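Leucyl-tRNA synthetase subunit alpha (Aquifex aeolicus, PDB 3O0A) contributes to the ligation of leucine to its tRNA; its CP1 hydrolytic domain, the fragment crystallised, probably clears wrongly attached amino acids from that tRNA. Local coordinates at residues Pro123-Asn128 and Trp150-Lys155; Ala53-Leu58 and Tyr156-Lys161; Pro60-Val65 and Thr136-Cys141. One frame throughout, in Å; residues are numbered along the deposited sequence.

Interaction 1. Residues Pro123-Asn128 and Trp150-Lys155; sequences PVWSAN and WEFAKK
Phe-152 reaches from its helix into the angle between Trp-125 and Ala-127, and its ring carries the whole contact from the helical side. The ring is met by two residues that lie two apart on strand 121-127 and whose side chains leave on the same side, toward the helix; Ser-126 between them points the other way, where its OG bonds to Leu-58 O.

Toward Trp-125 the phenyl ring presents its rim. CE2 of Phe-152 stands 3.8 Å above the indole plane, displaced from the middle of the ring system, and CZ of Phe-152 approaches CE3 of Trp-125 to 3.7 Å. With the planes at 85° and 5.6 Å between the centroid of the phenyl ring and that of the six-membered indole ring, the pair is an offset edge-to-face stack. The same end of the ring also meets Ala-127, whose CB comes in obliquely, 3.5 Å from Phe-152 CE1. This methyl is short enough to let the ring come close to the strand, while the far larger indole flanks it.

Both first torsions favour the meeting. Phe-152 has CG anti to its backbone N (chi1 -167°), which sends the ring off the helix toward the sheet, whereas in Trp-125 it is the carbonyl carbon that CG opposes (chi1 -74°), which lays the indole beside the phenyl ring with one face turned to CE2 of Phe-152.

Tyr-156 meets both Phe-152 and Trp-125, while Phe-108 adds to the indole and Tyr-129 to the phenyl ring, which makes the pair the middle of a larger aromatic cluster. This is the apolar interface of an alpha/beta layer, with helix 147-156 packed against one face of the mixed sheet in the CP1 editing domain.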
ATOM      1  N   PRO A 123      -3.943   2.643   6.300  1.00 13.01           N
ATOM      2  CA  PRO A 123      -5.213   2.148   5.759  1.00 12.77           C
ATOM      3  C   PRO A 123      -5.090   1.498   4.382  1.00 12.17           C
ATOM      4  O   PRO A 123      -4.293   1.938   3.546  1.00 12.55           O
ATOM      5  CB  PRO A 123      -6.078   3.412   5.688  1.00 13.77           C
ATOM      6  CG  PRO A 123      -5.094   4.517   5.525  1.00 13.44           C
ATOM      7  CD  PRO A 123      -3.910   4.118   6.345  1.00 13.69           C
ATOM      8  N   VAL A 124      -5.875   0.442   4.167  1.00 11.27           N
ATOM      9  CA  VAL A 124      -5.910  -0.254   2.891  1.00 11.00           C
ATOM     10  C   VAL A 124      -7.145   0.161   2.100  1.00 11.08           C
ATOM     11  O   VAL A 124      -8.267   0.041   2.592  1.00 11.13           O
ATOM     12  CB  VAL A 124      -5.881  -1.777   3.068  1.00 10.44           C
ATOM     13  CG1 VAL A 124      -5.725  -2.471   1.700  1.00 10.59           C
ATOM     14  CG2 VAL A 124      -4.740  -2.179   3.993  1.00 10.80           C
ATOM     15  N   TRP A 125      -6.892   0.640   0.884  1.00 11.42           N
ATOM     16  CA  TRP A 125      -7.892   1.113  -0.070  1.00 12.01           C
ATOM     17  C   TRP A 125      -7.876   0.266  -1.347  1.00 11.35           C
ATOM     18  O   TRP A 125      -6.940  -0.504  -1.587  1.00 11.15           O
ATOM     19  CB  TRP A 125      -7.563   2.565  -0.432  1.00 13.00           C
ATOM     20  CG  TRP A 125      -7.880   3.535   0.634  1.00 14.60           C
ATOM     21  CD1 TRP A 125      -7.271   3.666   1.859  1.00 14.33           C
ATOM     22  CD2 TRP A 125      -8.892   4.533   0.578  1.00 15.95           C
ATOM     23  NE1 TRP A 125      -7.860   4.690   2.572  1.00 15.87           N
ATOM     24  CE2 TRP A 125      -8.859   5.235   1.810  1.00 15.78           C
ATOM     25  CE3 TRP A 125      -9.836   4.900  -0.387  1.00 16.39           C
ATOM     26  CZ2 TRP A 125      -9.728   6.288   2.090  1.00 16.85           C
ATOM     27  CZ3 TRP A 125     -10.713   5.943  -0.102  1.00 17.28           C
ATOM     28  CH2 TRP A 125     -10.654   6.620   1.127  1.00 16.80           C
ATOM     29  N   SER A 126      -8.931   0.379  -2.151  1.00 11.72           N
ATOM     30  CA  SER A 126      -8.880  -0.058  -3.545  1.00 12.00           C
ATOM     31  C   SER A 126      -9.091   1.185  -4.394  1.00 13.13           C
ATOM     32  O   SER A 126      -9.815   2.097  -3.980  1.00 13.81           O
ATOM     33  CB  SER A 126      -9.948  -1.108  -3.847  1.00 11.49           C
ATOM     34  OG  SER A 126      -9.815  -1.640  -5.156  1.00 13.52           O
ATOM     35  N   ALA A 127      -8.443   1.238  -5.557  1.00 13.57           N
ATOM     36  CA  ALA A 127      -8.547   2.425  -6.437  1.00 14.68           C
ATOM     37  C   ALA A 127      -8.439   2.115  -7.923  1.00 14.93           C
ATOM     38  O   ALA A 127      -7.838   1.114  -8.307  1.00 15.23           O
ATOM     39  CB  ALA A 127      -7.528   3.489  -6.033  1.00 15.46           C
ATOM     40  N   ASN A 128      -9.046   2.970  -8.755  1.00 16.75           N
ATOM     41  CA  ASN A 128      -9.082   2.744 -10.206  1.00 17.95           C
ATOM     42  C   ASN A 128      -7.721   2.834 -10.887  1.00 18.90           C
ATOM     43  O   ASN A 128      -7.457   2.118 -11.863  1.00 20.44           O
ATOM     44  CB  ASN A 128     -10.098   3.660 -10.905  1.00 19.07           C
ATOM     45  CG  ASN A 128      -9.776   5.140 -10.757  1.00 19.19           C
ATOM     46  OD1 ASN A 128      -8.943   5.539  -9.940  1.00 18.66           O
ATOM     47  ND2 ASN A 128     -10.455   5.967 -11.557  1.00 21.51           N
ATOM     48  N   TRP A 150       0.100  11.003  -4.707  1.00 23.14           N
ATOM     49  CA  TRP A 150      -0.102  12.338  -4.171  1.00 24.28           C
ATOM     50  C   TRP A 150      -1.514  12.831  -4.498  1.00 24.93           C
ATOM     51  O   TRP A 150      -2.222  13.335  -3.629  1.00 24.83           O
ATOM     52  CB  TRP A 150       0.925  13.301  -4.763  1.00 25.71           C
ATOM     53  CG  TRP A 150       0.858  14.654  -4.168  1.00 27.65           C
ATOM     54  CD1 TRP A 150       1.583  15.123  -3.112  1.00 28.84           C
ATOM     55  CD2 TRP A 150       0.027  15.740  -4.601  1.00 29.73           C
ATOM     56  NE1 TRP A 150       1.252  16.432  -2.855  1.00 30.41           N
ATOM     57  CE2 TRP A 150       0.295  16.833  -3.749  1.00 30.72           C
ATOM     58  CE3 TRP A 150      -0.924  15.889  -5.617  1.00 29.08           C
ATOM     59  CZ2 TRP A 150      -0.347  18.076  -3.891  1.00 32.64           C
ATOM     60  CZ3 TRP A 150      -1.569  17.127  -5.758  1.00 31.26           C
ATOM     61  CH2 TRP A 150      -1.275  18.198  -4.895  1.00 32.54           C
ATOM     62  N   GLU A 151      -1.906  12.655  -5.754  1.00 25.47           N
ATOM     63  CA  GLU A 151      -3.222  13.096  -6.236  1.00 26.86           C
ATOM     64  C   GLU A 151      -4.363  12.333  -5.562  1.00 25.55           C
ATOM     65  O   GLU A 151      -5.398  12.918  -5.223  1.00 26.72           O
ATOM     66  CB  GLU A 151      -3.291  12.954  -7.755  1.00 27.98           C
ATOM     67  CG  GLU A 151      -2.391  13.943  -8.492  1.00 31.61           C
ATOM     68  CD  GLU A 151      -2.075  13.528  -9.923  1.00 35.06           C
ATOM     69  OE1 GLU A 151      -2.369  12.376 -10.320  1.00 34.86           O
ATOM     70  OE2 GLU A 151      -1.508  14.363 -10.652  1.00 38.74           O
ATOM     71  N   PHE A 152      -4.170  11.032  -5.365  1.00 23.58           N
ATOM     72  CA  PHE A 152      -5.136  10.233  -4.624  1.00 21.79           C
ATOM     73  C   PHE A 152      -5.247  10.712  -3.179  1.00 21.33           C
ATOM     74  O   PHE A 152      -6.355  10.852  -2.659  1.00 20.86           O
ATOM     75  CB  PHE A 152      -4.785   8.746  -4.667  1.00 20.43           C
ATOM     76  CG  PHE A 152      -5.905   7.853  -4.188  1.00 20.34           C
ATOM     77  CD1 PHE A 152      -6.923   7.467  -5.060  1.00 20.61           C
ATOM     78  CD2 PHE A 152      -5.947   7.411  -2.865  1.00 20.40           C
ATOM     79  CE1 PHE A 152      -7.967   6.645  -4.619  1.00 19.16           C
ATOM     80  CE2 PHE A 152      -6.988   6.588  -2.417  1.00 20.74           C
ATOM     81  CZ  PHE A 152      -7.992   6.206  -3.298  1.00 19.20           C
ATOM     82  N   ALA A 153      -4.105  10.969  -2.541  1.00 21.46           N
ATOM     83  CA  ALA A 153      -4.082  11.430  -1.150  1.00 22.04           C
ATOM     84  C   ALA A 153      -4.757  12.793  -0.992  1.00 24.31           C
ATOM     85  O   ALA A 153      -5.434  13.038   0.004  1.00 24.41           O
ATOM     86  CB  ALA A 153      -2.647  11.467  -0.605  1.00 22.42           C
ATOM     87  N   LYS A 154      -4.561  13.664  -1.979  1.00 25.77           N
ATOM     88  CA  LYS A 154      -5.190  14.985  -1.994  1.00 28.44           C
ATOM     89  C   LYS A 154      -6.715  14.861  -2.017  1.00 28.17           C
ATOM     90  O   LYS A 154      -7.418  15.535  -1.249  1.00 29.19           O
ATOM     91  CB  LYS A 154      -4.701  15.792  -3.201  1.00 29.71           C
ATOM     92  CG  LYS A 154      -5.197  17.224  -3.219  1.00 33.65           C
ATOM     93  CD  LYS A 154      -4.877  17.923  -4.536  1.00 37.90           C
ATOM     94  CE  LYS A 154      -5.337  19.368  -4.513  1.00 41.38           C
ATOM     95  NZ  LYS A 154      -4.531  20.185  -3.564  1.00 44.26           N
ATOM     96  N   LYS A 155      -7.215  14.000  -2.903  1.00 27.42           N
ATOM     97  CA  LYS A 155      -8.654  13.787  -3.067  1.00 27.55           C
ATOM     98  C   LYS A 155      -9.286  13.183  -1.814  1.00 26.61           C
ATOM     99  O   LYS A 155     -10.360  13.612  -1.387  1.00 27.19           O
ATOM    100  CB  LYS A 155      -8.931  12.909  -4.296  1.00 27.29           C
ATOM    101  CG  LYS A 155     -10.387  12.420  -4.471  1.00 28.11           C
ATOM    102  CD  LYS A 155     -11.396  13.536  -4.602  1.00 34.48           C
ATOM    103  CE  LYS A 155     -12.814  12.983  -4.500  1.00 36.04           C
ATOM    104  NZ  LYS A 155     -13.853  14.054  -4.578  1.00 40.04           N
TER

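Interaction 2. Residues Ala53-Leu58 and Tyr156-Lys161; sequences ATFVVL and YDLPIK
Thr-54, Leu-158 and Phe-55 bury most of the surface here, through one hydrogen bond and one aliphatic-aromatic contact side by side. Thr-54 OG1 donates to Pro-159 O over 2.7 Å, with the donor tilted 29° from the carbonyl plane. The Thr-54 hydroxyl sits between the backbone N and the carbonyl carbon (chi1 62°), and the same rotation puts CG2 anti to the carbonyl carbon, where it packs 3.6 Å from CB of Lys-161. The extended lysine chain then runs on to bond Phe-51 O through NZ, which also forms a salt bridge with Glu-120.

Leu-158 sets one methyl squarely on Phe-55. Its CD1 lies 3.6 Å from the centroid of the Phe-55 ring and 2° off the ring normal, a CH-pi contact so well centred that all six ring carbons are equally distant from it; Leu-158 CB adds a looser touch near CD1 of Phe-55. Replacing Phe-55 by an alanine would probably open a gap under the Leu-158 methyl, leaving it without the ring face it rests on.

Segment 156-161 opens with the Schellman motif at Asp-157, which closes helix 147-156, and then runs on as loop, passing over Thr-54 and Phe-55. Strand 55-58 lies in the mixed sheet between 121-127 and 138-141, and Leu-158 also touches Trp-125 of the former.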
ATOM      1  N   ALA A  53       5.367   5.118   3.234  1.00 14.54           N
ATOM      2  CA  ALA A  53       4.074   4.549   2.857  1.00 14.29           C
ATOM      3  C   ALA A  53       3.026   4.955   3.882  1.00 14.86           C
ATOM      4  O   ALA A  53       3.163   4.666   5.070  1.00 15.87           O
ATOM      5  CB  ALA A  53       4.158   3.013   2.706  1.00 13.66           C
ATOM      6  N   THR A  54       2.002   5.669   3.423  1.00 14.92           N
ATOM      7  CA  THR A  54       0.938   6.125   4.330  1.00 15.67           C
ATOM      8  C   THR A  54      -0.405   5.454   4.055  1.00 14.58           C
ATOM      9  O   THR A  54      -1.392   5.694   4.777  1.00 14.38           O
ATOM     10  CB  THR A  54       0.781   7.655   4.295  1.00 16.13           C
ATOM     11  OG1 THR A  54       0.408   8.071   2.978  1.00 17.70           O
ATOM     12  CG2 THR A  54       2.087   8.340   4.689  1.00 18.03           C
ATOM     13  N   PHE A  55      -0.448   4.654   2.986  1.00 13.30           N
ATOM     14  CA  PHE A  55      -1.586   3.785   2.692  1.00 12.53           C
ATOM     15  C   PHE A  55      -1.196   2.732   1.661  1.00 12.44           C
ATOM     16  O   PHE A  55      -0.118   2.818   1.053  1.00 11.66           O
ATOM     17  CB  PHE A  55      -2.846   4.592   2.266  1.00 13.22           C
ATOM     18  CG  PHE A  55      -2.672   5.455   1.041  1.00 14.00           C
ATOM     19  CD1 PHE A  55      -2.004   6.682   1.107  1.00 16.92           C
ATOM     20  CD2 PHE A  55      -3.268   5.086  -0.163  1.00 14.54           C
ATOM     21  CE1 PHE A  55      -1.886   7.495  -0.023  1.00 15.94           C
ATOM     22  CE2 PHE A  55      -3.156   5.892  -1.299  1.00 16.41           C
ATOM     23  CZ  PHE A  55      -2.458   7.098  -1.227  1.00 16.97           C
ATOM     24  N   VAL A  56      -2.051   1.717   1.530  1.00 11.18           N
ATOM     25  CA  VAL A  56      -1.878   0.633   0.580  1.00 11.70           C
ATOM     26  C   VAL A  56      -3.085   0.634  -0.342  1.00 11.98           C
ATOM     27  O   VAL A  56      -4.205   0.869   0.118  1.00 12.06           O
ATOM     28  CB  VAL A  56      -1.763  -0.717   1.341  1.00 10.99           C
ATOM     29  CG1 VAL A  56      -1.809  -1.923   0.395  1.00 11.67           C
ATOM     30  CG2 VAL A  56      -0.478  -0.734   2.181  1.00 11.92           C
ATOM     31  N   VAL A  57      -2.863   0.390  -1.635  1.00 12.18           N
ATOM     32  CA  VAL A  57      -3.977   0.275  -2.586  1.00 12.21           C
ATOM     33  C   VAL A  57      -3.939  -1.054  -3.345  1.00 11.59           C
ATOM     34  O   VAL A  57      -2.906  -1.431  -3.895  1.00 11.44           O
ATOM     35  CB  VAL A  57      -4.014   1.436  -3.611  1.00 12.38           C
ATOM     36  CG1 VAL A  57      -5.092   1.170  -4.664  1.00 14.84           C
ATOM     37  CG2 VAL A  57      -4.287   2.775  -2.914  1.00 13.91           C
ATOM     38  N   LEU A  58      -5.072  -1.754  -3.364  1.00 10.48           N
ATOM     39  CA  LEU A  58      -5.239  -2.953  -4.167  1.00 10.68           C
ATOM     40  C   LEU A  58      -5.987  -2.569  -5.426  1.00 10.04           C
ATOM     41  O   LEU A  58      -6.939  -1.784  -5.373  1.00 10.38           O
ATOM     42  CB  LEU A  58      -6.093  -3.980  -3.410  1.00  9.88           C
ATOM     43  CG  LEU A  58      -5.422  -4.843  -2.327  1.00 12.31           C
ATOM     44  CD1 LEU A  58      -4.516  -4.063  -1.400  1.00 16.54           C
ATOM     45  CD2 LEU A  58      -6.472  -5.661  -1.555  1.00 11.30           C
ATOM     46  N   TYR A 156      -8.620  12.195  -1.220  1.00 25.16           N
ATOM     47  CA  TYR A 156      -9.226  11.459  -0.114  1.00 24.33           C
ATOM     48  C   TYR A 156      -8.661  11.770   1.274  1.00 24.84           C
ATOM     49  O   TYR A 156      -8.889  11.017   2.217  1.00 24.43           O
ATOM     50  CB  TYR A 156      -9.212   9.950  -0.404  1.00 22.27           C
ATOM     51  CG  TYR A 156     -10.116   9.557  -1.551  1.00 20.96           C
ATOM     52  CD1 TYR A 156     -11.506   9.487  -1.383  1.00 20.20           C
ATOM     53  CD2 TYR A 156      -9.592   9.249  -2.802  1.00 19.74           C
ATOM     54  CE1 TYR A 156     -12.346   9.122  -2.437  1.00 19.67           C
ATOM     55  CE2 TYR A 156     -10.426   8.877  -3.866  1.00 19.81           C
ATOM     56  CZ  TYR A 156     -11.798   8.816  -3.671  1.00 20.79           C
ATOM     57  OH  TYR A 156     -12.621   8.463  -4.712  1.00 21.26           O
ATOM     58  N   ASP A 157      -7.942  12.886   1.394  1.00 26.89           N
ATOM     59  CA  ASP A 157      -7.456  13.373   2.700  1.00 28.43           C
ATOM     60  C   ASP A 157      -6.547  12.374   3.440  1.00 27.27           C
ATOM     61  O   ASP A 157      -6.705  12.139   4.643  1.00 27.62           O
ATOM     62  CB  ASP A 157      -8.642  13.816   3.580  1.00 30.15           C
ATOM     63  CG  ASP A 157      -8.206  14.492   4.876  1.00 33.92           C
ATOM     64  OD1 ASP A 157      -7.165  15.189   4.880  1.00 38.57           O
ATOM     65  OD2 ASP A 157      -8.913  14.318   5.896  1.00 37.21           O
ATOM     66  N   LEU A 158      -5.593  11.795   2.711  1.00 25.79           N
ATOM     67  CA  LEU A 158      -4.624  10.856   3.287  1.00 24.71           C
ATOM     68  C   LEU A 158      -3.276  11.538   3.601  1.00 25.17           C
ATOM     69  O   LEU A 158      -2.906  12.499   2.929  1.00 25.42           O
ATOM     70  CB  LEU A 158      -4.456   9.642   2.360  1.00 23.25           C
ATOM     71  CG  LEU A 158      -5.760   8.853   2.115  1.00 22.67           C
ATOM     72  CD1 LEU A 158      -5.645   7.920   0.925  1.00 20.77           C
ATOM     73  CD2 LEU A 158      -6.203   8.085   3.369  1.00 23.27           C
ATOM     74  N   PRO A 159      -2.565  11.060   4.648  1.00 24.77           N
ATOM     75  CA  PRO A 159      -1.312  11.655   5.104  1.00 25.38           C
ATOM     76  C   PRO A 159      -0.190  11.664   4.070  1.00 25.32           C
ATOM     77  O   PRO A 159      -0.053  10.730   3.273  1.00 24.30           O
ATOM     78  CB  PRO A 159      -0.920  10.774   6.293  1.00 24.98           C
ATOM     79  CG  PRO A 159      -2.184  10.182   6.755  1.00 24.08           C
ATOM     80  CD  PRO A 159      -2.946   9.924   5.505  1.00 24.18           C
ATOM     81  N   ILE A 160       0.598  12.734   4.100  1.00 26.07           N
ATOM     82  CA  ILE A 160       1.783  12.853   3.273  1.00 26.33           C
ATOM     83  C   ILE A 160       2.974  12.791   4.227  1.00 25.98           C
ATOM     84  O   ILE A 160       3.030  13.533   5.208  1.00 26.69           O
ATOM     85  CB  ILE A 160       1.786  14.164   2.445  1.00 27.89           C
ATOM     86  CG1 ILE A 160       0.453  14.336   1.705  1.00 28.64           C
ATOM     87  CG2 ILE A 160       2.960  14.176   1.462  1.00 28.52           C
ATOM     88  CD1 ILE A 160       0.178  15.768   1.210  1.00 30.16           C
ATOM     89  N   LYS A 161       3.908  11.881   3.951  1.00 24.02           N
ATOM     90  CA  LYS A 161       5.081  11.694   4.806  1.00 23.49           C
ATOM     91  C   LYS A 161       6.361  11.728   3.970  1.00 22.65           C
ATOM     92  O   LYS A 161       6.575  10.869   3.117  1.00 21.22           O
ATOM     93  CB  LYS A 161       4.971  10.370   5.568  1.00 22.46           C
ATOM     94  CG  LYS A 161       6.125  10.049   6.515  1.00 24.61           C
ATOM     95  CD  LYS A 161       5.830   8.715   7.185  1.00 26.31           C
ATOM     96  CE  LYS A 161       6.867   8.332   8.208  1.00 27.11           C
ATOM     97  NZ  LYS A 161       6.542   6.968   8.728  1.00 27.37           N
TER

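Interaction 3. Residues Pro60-Val65 and Thr136-Cys141; sequences PEHPLV and TGAIMC
His-62 meets Thr-136, Gly-137 and Ala-138, and the chain comes to it through two residues that make no contact with segment 136-141. Pro-60 packs on Phe-86 and Met-90 of helix 80-91. Glu-61 next turns its carboxylate to Arg-98, with which OE2 forms a salt bridge.

At His-62 the imidazole swings toward the opposing backbone, CG being anti to the backbone N (chi1 -163°). Its CD2 corner does most of the touching: Gly-137 O lies 3.4 Å from His-62 CD2, at the ring edge and near the ring plane, while Thr-136 O stands obliquely to the ring at 3.6 Å from the same CD2. The CB of Ala-138 is 4.0 Å from His-62 CD2, a looser apolar touch. Across the ring, ND1 of His-62 accepts from Leu-64 N at 3.0 Å, a nearly straight bond (164°) with the donor only 4° out of the ring plane. This capping bond fixes the rotation of the imidazole and so sets the edge that Gly-137 O meets.

Pro-63 makes the turn into the helix, and Val-65 N closes back on His-62 O at 3.0 Å. Side chain and carbonyl of His-62 thus both hold the turn that leads into helix 64-74. Leu-64 and Val-65 themselves turn to Leu-58.

On the other side, a CB at Gly-137 would fall 3.5 Å from His-62 CD2 and would also press on the carbonyl oxygen of Thr-136, whose OG1 is bound to Asp-41 O. The contact sets the approach to helix 64-74 beside strand 138-141, an edge strand of the mixed sheet, antiparallel to 55-58, with helix 80-91 flanking Pro-60 and Val-65 and strand 37-44 touching Leu-64 and Ala-138 through Ile-40.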
ATOM      1  N   PRO A  60      -8.863  -3.051  -8.128  1.00 12.67           N
ATOM      2  CA  PRO A  60     -10.247  -3.478  -7.866  1.00 13.31           C
ATOM      3  C   PRO A  60     -10.454  -4.983  -8.018  1.00 13.18           C
ATOM      4  O   PRO A  60     -11.279  -5.563  -7.291  1.00 13.26           O
ATOM      5  CB  PRO A  60     -11.067  -2.736  -8.929  1.00 14.17           C
ATOM      6  CG  PRO A  60     -10.189  -1.631  -9.415  1.00 15.37           C
ATOM      7  CD  PRO A  60      -8.774  -2.016  -9.174  1.00 13.48           C
ATOM      8  N   GLU A  61      -9.724  -5.610  -8.945  1.00 13.35           N
ATOM      9  CA  GLU A  61      -9.881  -7.045  -9.191  1.00 14.63           C
ATOM     10  C   GLU A  61      -9.009  -7.913  -8.288  1.00 13.71           C
ATOM     11  O   GLU A  61      -9.024  -9.142  -8.411  1.00 14.06           O
ATOM     12  CB  GLU A  61      -9.584  -7.408 -10.650  1.00 15.79           C
ATOM     13  CG  GLU A  61     -10.246  -6.502 -11.656  1.00 18.58           C
ATOM     14  CD  GLU A  61      -9.371  -5.310 -12.045  1.00 22.65           C
ATOM     15  OE1 GLU A  61      -8.470  -4.911 -11.276  1.00 21.09           O
ATOM     16  OE2 GLU A  61      -9.584  -4.777 -13.148  1.00 24.21           O
ATOM     17  N   HIS A  62      -8.226  -7.285  -7.415  1.00 12.90           N
ATOM     18  CA  HIS A  62      -7.351  -8.038  -6.504  1.00 12.65           C
ATOM     19  C   HIS A  62      -8.199  -8.980  -5.643  1.00 13.06           C
ATOM     20  O   HIS A  62      -9.194  -8.544  -5.061  1.00 13.14           O
ATOM     21  CB  HIS A  62      -6.534  -7.087  -5.618  1.00 12.22           C
ATOM     22  CG  HIS A  62      -5.354  -7.741  -4.958  1.00 11.13           C
ATOM     23  ND1 HIS A  62      -5.491  -8.688  -3.966  1.00 11.93           N
ATOM     24  CD2 HIS A  62      -4.019  -7.588  -5.151  1.00 12.00           C
ATOM     25  CE1 HIS A  62      -4.296  -9.096  -3.578  1.00 11.79           C
ATOM     26  NE2 HIS A  62      -3.383  -8.444  -4.278  1.00 11.95           N
ATOM     27  N   PRO A  63      -7.828 -10.274  -5.589  1.00 14.24           N
ATOM     28  CA  PRO A  63      -8.571 -11.262  -4.801  1.00 14.83           C
ATOM     29  C   PRO A  63      -8.768 -10.882  -3.325  1.00 13.75           C
ATOM     30  O   PRO A  63      -9.719 -11.346  -2.687  1.00 14.16           O
ATOM     31  CB  PRO A  63      -7.695 -12.517  -4.898  1.00 15.54           C
ATOM     32  CG  PRO A  63      -6.953 -12.367  -6.177  1.00 17.83           C
ATOM     33  CD  PRO A  63      -6.694 -10.885  -6.315  1.00 15.27           C
ATOM     34  N   LEU A  64      -7.882 -10.061  -2.772  1.00 12.24           N
ATOM     35  CA  LEU A  64      -8.002  -9.697  -1.351  1.00 11.05           C
ATOM     36  C   LEU A  64      -9.031  -8.594  -1.087  1.00 10.63           C
ATOM     37  O   LEU A  64      -9.390  -8.317   0.055  1.00  9.41           O
ATOM     38  CB  LEU A  64      -6.646  -9.312  -0.748  1.00 11.21           C
ATOM     39  CG  LEU A  64      -5.672 -10.443  -0.408  1.00 11.80           C
ATOM     40  CD1 LEU A  64      -4.389  -9.829   0.155  1.00 10.57           C
ATOM     41  CD2 LEU A  64      -6.282 -11.428   0.597  1.00 13.44           C
ATOM     42  N   VAL A  65      -9.512  -7.942  -2.138  1.00  9.95           N
ATOM     43  CA  VAL A  65     -10.489  -6.866  -1.926  1.00 10.52           C
ATOM     44  C   VAL A  65     -11.740  -7.335  -1.155  1.00 11.14           C
ATOM     45  O   VAL A  65     -12.072  -6.731  -0.142  1.00 11.36           O
ATOM     46  CB  VAL A  65     -10.862  -6.141  -3.250  1.00 10.39           C
ATOM     47  CG1 VAL A  65     -12.045  -5.217  -3.028  1.00 12.97           C
ATOM     48  CG2 VAL A  65      -9.656  -5.361  -3.758  1.00 12.16           C
ATOM     49  N   THR A 136       2.200  -7.109  -8.227  1.00 17.12           N
ATOM     50  CA  THR A 136       1.320  -8.049  -7.546  1.00 15.69           C
ATOM     51  C   THR A 136      -0.137  -7.592  -7.578  1.00 14.83           C
ATOM     52  O   THR A 136      -1.015  -8.257  -7.012  1.00 15.03           O
ATOM     53  CB  THR A 136       1.677  -8.162  -6.058  1.00 15.69           C
ATOM     54  OG1 THR A 136       1.538  -6.870  -5.454  1.00 13.95           O
ATOM     55  CG2 THR A 136       3.105  -8.680  -5.857  1.00 15.90           C
ATOM     56  N   GLY A 137      -0.388  -6.437  -8.179  1.00 14.05           N
ATOM     57  CA  GLY A 137      -1.736  -5.859  -8.183  1.00 13.99           C
ATOM     58  C   GLY A 137      -2.088  -5.101  -6.911  1.00 12.98           C
ATOM     59  O   GLY A 137      -3.229  -4.661  -6.742  1.00 12.72           O
ATOM     60  N   ALA A 138      -1.113  -4.970  -6.013  1.00 12.31           N
ATOM     61  CA  ALA A 138      -1.235  -4.137  -4.815  1.00 11.76           C
ATOM     62  C   ALA A 138       0.023  -3.300  -4.694  1.00 12.05           C
ATOM     63  O   ALA A 138       1.133  -3.777  -4.971  1.00 11.64           O
ATOM     64  CB  ALA A 138      -1.407  -4.983  -3.580  1.00 12.40           C
ATOM     65  N   ILE A 139      -0.149  -2.045  -4.305  1.00 12.02           N
ATOM     66  CA  ILE A 139       1.000  -1.149  -4.191  1.00 12.96           C
ATOM     67  C   ILE A 139       1.046  -0.499  -2.811  1.00 12.62           C
ATOM     68  O   ILE A 139       0.010  -0.328  -2.148  1.00 11.45           O
ATOM     69  CB  ILE A 139       1.006  -0.064  -5.319  1.00 14.25           C
ATOM     70  CG1 ILE A 139      -0.228   0.844  -5.227  1.00 14.10           C
ATOM     71  CG2 ILE A 139       1.105  -0.728  -6.710  1.00 15.06           C
ATOM     72  CD1 ILE A 139      -0.075   2.188  -5.969  1.00 15.66           C
ATOM     73  N   MET A 140       2.254  -0.148  -2.380  1.00 13.26           N
ATOM     74  CA  MET A 140       2.390   0.796  -1.283  1.00 13.39           C
ATOM     75  C   MET A 140       2.323   2.205  -1.842  1.00 14.19           C
ATOM     76  O   MET A 140       2.858   2.498  -2.929  1.00 14.50           O
ATOM     77  CB  MET A 140       3.678   0.573  -0.500  1.00 13.51           C
ATOM     78  CG  MET A 140       4.939   0.964  -1.246  1.00 14.07           C
ATOM     79  SD  MET A 140       6.364   0.512  -0.248  1.00 14.83           S
ATOM     80  CE  MET A 140       7.598   1.512  -1.080  1.00 15.73           C
ATOM     81  N   CYS A 141       1.634   3.079  -1.119  1.00 14.29           N
ATOM     82  CA  CYS A 141       1.437   4.425  -1.610  1.00 15.46           C
ATOM     83  C   CYS A 141       2.193   5.449  -0.778  1.00 15.84           C
ATOM     84  O   CYS A 141       2.048   5.515   0.439  1.00 15.25           O
ATOM     85  CB  CYS A 141      -0.056   4.743  -1.692  1.00 15.73           C
ATOM     86  SG  CYS A 141      -0.942   3.581  -2.761  1.00 19.43           S
TER

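Overall arrangement
Reading from the N terminus, strand 55-58 opens the widest loop, which interaction 2 closes only at 156-161; both other contacts fall within it. One residue later, segment 60-65 begins the loop that interaction 3 closes at 136-141. Before that loop is complete, 123-128 starts the one that interaction 1 closes on helix 147-156, so interactions 1 and 3 cross. The strands are joined in one mixed sheet: Trp-125 N probably bonds to Val-56 O, and Cys-141 N to Phe-55 O on the other edge of strand 55-58. Interactions 1 and 2 bind helix 147-156 and its exit to this sheet, while interaction 3 ties in the turn leading into helix 64-74.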